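Beta-lactamase (Chitinophaga pinensis, PDB 6N36) probably hydrolyses the amide bond of beta-lactam rings, as a metallo-beta-lactamase-fold enzyme carrying two zinc ions. Local coordinates at residues D220-P225 and F247-G252. Residues are numbered along the deposited sequence; the frame is centred on the assembly and turned at random.
Sequences DLWLAP and FSDRAG
Trp222 reaches the loop 247-249 with both its backbone and its indole, tying 221-223, an edge strand of one of the two sheets of the metallo-beta-lactamase fold, to the start of the long helix 250-268. Its backbone N gives a hydrogen bond to Phe247 O (3.2 Å), and its ring NE1 gives another to Asp249 O (2.9 Å), approaching from above the carbonyl plane. With CG between the backbone N and the carbonyl carbon (chi1 73°), and the ring turned by chi2 -76°, NE1 faces Asp249 O. Tryptophan suits the place by joining one N-H donor to a broad apolar surface, which meets Gly252 C through CZ2 (3.8 Å), Tyr230, and Tyr253 edge-to-face. On the other side of the strand, Leu223 lays CD2 over one face of the Phe247 ring, 4.2 Å from its centroid, a CH-pi contact between two residues that also pack on Ile25 of strand 23-26. The Leu221 methyl CD2 rests against Ser248 N at 3.7 Å.

Water completes the seam. One molecule donates to both Trp222 O and Phe247 O, while a second donates to Asp220 O and accepts from Asp249 N. A third joins Asp220 O to Ser248 OG in an exposed loop, where a small hydroxyl can bond to water.

Farther out, Asp249 is the N-cap of the helix, a place for a short acceptor side chain. Its OD2 forms a salt bridge with Lys235 NZ, and its OD1 takes the Gly252 N-H at 2.9 Å from above the carboxylate plane.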
loop_
_atom_site.group_PDB
_atom_site.type_symbol
_atom_site.label_atom_id
_atom_site.label_comp_id
_atom_site.label_asym_id
_atom_site.label_seq_id
_atom_site.Cartn_x
_atom_site.Cartn_y
_atom_site.Cartn_z
ATOM N N ASP A 220 14.938 -0.934 8.543
ATOM C CA ASP A 220 15.353 0.311 9.217
ATOM C C ASP A 220 14.167 1.258 9.367
ATOM O O ASP A 220 14.022 1.887 10.432
ATOM C CB ASP A 220 16.484 0.978 8.425
ATOM C CG ASP A 220 17.733 0.105 8.340
ATOM O OD1 ASP A 220 18.157 -0.360 9.409
ATOM O OD2 ASP A 220 18.216 -0.165 7.214
ATOM N N LEU A 221 13.443 1.474 8.259
ATOM C CA LEU A 221 12.382 2.501 8.215
ATOM C C LEU A 221 11.066 1.804 7.824
ATOM O O LEU A 221 11.130 0.872 7.058
ATOM C CB LEU A 221 12.710 3.557 7.168
ATOM C CG LEU A 221 14.109 4.169 7.208
ATOM C CD1 LEU A 221 14.208 5.237 6.129
ATOM C CD2 LEU A 221 14.400 4.754 8.590
ATOM N N TRP A 222 9.944 2.312 8.289
ATOM C CA TRP A 222 8.637 1.761 7.829
ATOM C C TRP A 222 7.619 2.852 7.592
ATOM O O TRP A 222 7.600 3.809 8.335
ATOM C CB TRP A 222 8.104 0.657 8.746
ATOM C CG TRP A 222 7.570 1.089 10.083
ATOM C CD1 TRP A 222 8.280 1.467 11.195
ATOM C CD2 TRP A 222 6.187 1.121 10.470
ATOM N NE1 TRP A 222 7.419 1.788 12.217
ATOM C CE2 TRP A 222 6.128 1.551 11.814
ATOM C CE3 TRP A 222 4.988 0.804 9.811
ATOM C CZ2 TRP A 222 4.926 1.692 12.506
ATOM C CZ3 TRP A 222 3.813 0.903 10.515
ATOM C CH2 TRP A 222 3.782 1.366 11.833
ATOM N N LEU A 223 6.724 2.567 6.650
ATOM C CA LEU A 223 5.538 3.411 6.392
ATOM C C LEU A 223 4.414 2.439 6.051
ATOM O O LEU A 223 4.637 1.256 5.930
ATOM C CB LEU A 223 5.778 4.431 5.275
ATOM C CG LEU A 223 6.881 5.480 5.554
ATOM C CD1 LEU A 223 8.220 4.960 5.103
ATOM C CD2 LEU A 223 6.583 6.782 4.868
ATOM N N ALA A 224 3.218 2.962 5.975
ATOM C CA ALA A 224 2.012 2.140 5.764
ATOM C C ALA A 224 1.012 2.934 4.928
ATOM O O ALA A 224 1.215 4.103 4.658
ATOM C CB ALA A 224 1.431 1.760 7.115
ATOM N N PRO A 225 -0.083 2.282 4.490
ATOM C CA PRO A 225 -1.006 2.901 3.562
ATOM C C PRO A 225 -1.875 4.000 4.168
ATOM O O PRO A 225 -2.426 4.731 3.387
ATOM C CB PRO A 225 -1.883 1.737 3.094
ATOM C CG PRO A 225 -1.026 0.523 3.261
ATOM C CD PRO A 225 -0.271 0.806 4.539
ATOM N N PHE A 247 11.494 8.101 10.344
ATOM C CA PHE A 247 10.670 6.883 10.092
ATOM C C PHE A 247 11.305 5.624 10.693
ATOM O O PHE A 247 10.870 4.504 10.430
ATOM C CB PHE A 247 10.342 6.756 8.605
ATOM C CG PHE A 247 9.497 7.897 8.132
ATOM C CD1 PHE A 247 8.156 7.945 8.436
ATOM C CD2 PHE A 247 10.069 8.967 7.458
ATOM C CE1 PHE A 247 7.386 9.044 8.063
ATOM C CE2 PHE A 247 9.290 10.053 7.074
ATOM C CZ PHE A 247 7.953 10.077 7.382
ATOM N N SER A 248 12.338 5.807 11.518
ATOM C CA SER A 248 12.902 4.720 12.350
ATOM C C SER A 248 12.016 4.619 13.589
ATOM O O SER A 248 11.977 5.596 14.398
ATOM C CB SER A 248 14.340 5.013 12.701
ATOM O OG SER A 248 14.867 3.983 13.548
ATOM N N ASP A 249 11.285 3.515 13.743
ATOM C CA ASP A 249 10.274 3.411 14.821
ATOM C C ASP A 249 9.889 1.953 14.999
ATOM O O ASP A 249 8.693 1.608 14.775
ATOM C CB ASP A 249 9.043 4.272 14.525
ATOM C CG ASP A 249 7.948 4.144 15.562
ATOM O OD1 ASP A 249 8.304 3.888 16.725
ATOM O OD2 ASP A 249 6.749 4.276 15.193
ATOM N N ARG A 250 10.831 1.123 15.433
ATOM C CA ARG A 250 10.518 -0.296 15.668
ATOM C C ARG A 250 9.446 -0.432 16.758
ATOM O O ARG A 250 8.567 -1.279 16.638
ATOM C CB ARG A 250 11.759 -1.101 16.042
ATOM C CG ARG A 250 11.476 -2.576 16.201
ATOM C CD ARG A 250 11.144 -3.288 14.918
ATOM N NE ARG A 250 10.382 -4.488 15.189
ATOM C CZ ARG A 250 10.285 -5.524 14.368
ATOM N NH1 ARG A 250 11.012 -5.553 13.265
ATOM N NH2 ARG A 250 9.504 -6.535 14.697
ATOM N N ALA A 251 9.536 0.340 17.835
ATOM C CA ALA A 251 8.568 0.271 18.939
ATOM C C ALA A 251 7.143 0.465 18.409
ATOM O O ALA A 251 6.255 -0.279 18.831
ATOM C CB ALA A 251 8.923 1.296 19.984
ATOM N N GLY A 252 6.913 1.451 17.537
ATOM C CA GLY A 252 5.566 1.768 17.043
ATOM C C GLY A 252 5.056 0.645 16.157
ATOM O O GLY A 252 3.862 0.339 16.201
HETATM O O HOH W 1 11.739 1.311 11.965
HETATM O O HOH W 2 15.916 1.966 12.240
HETATM O O HOH W 3 8.025 4.934 10.715
#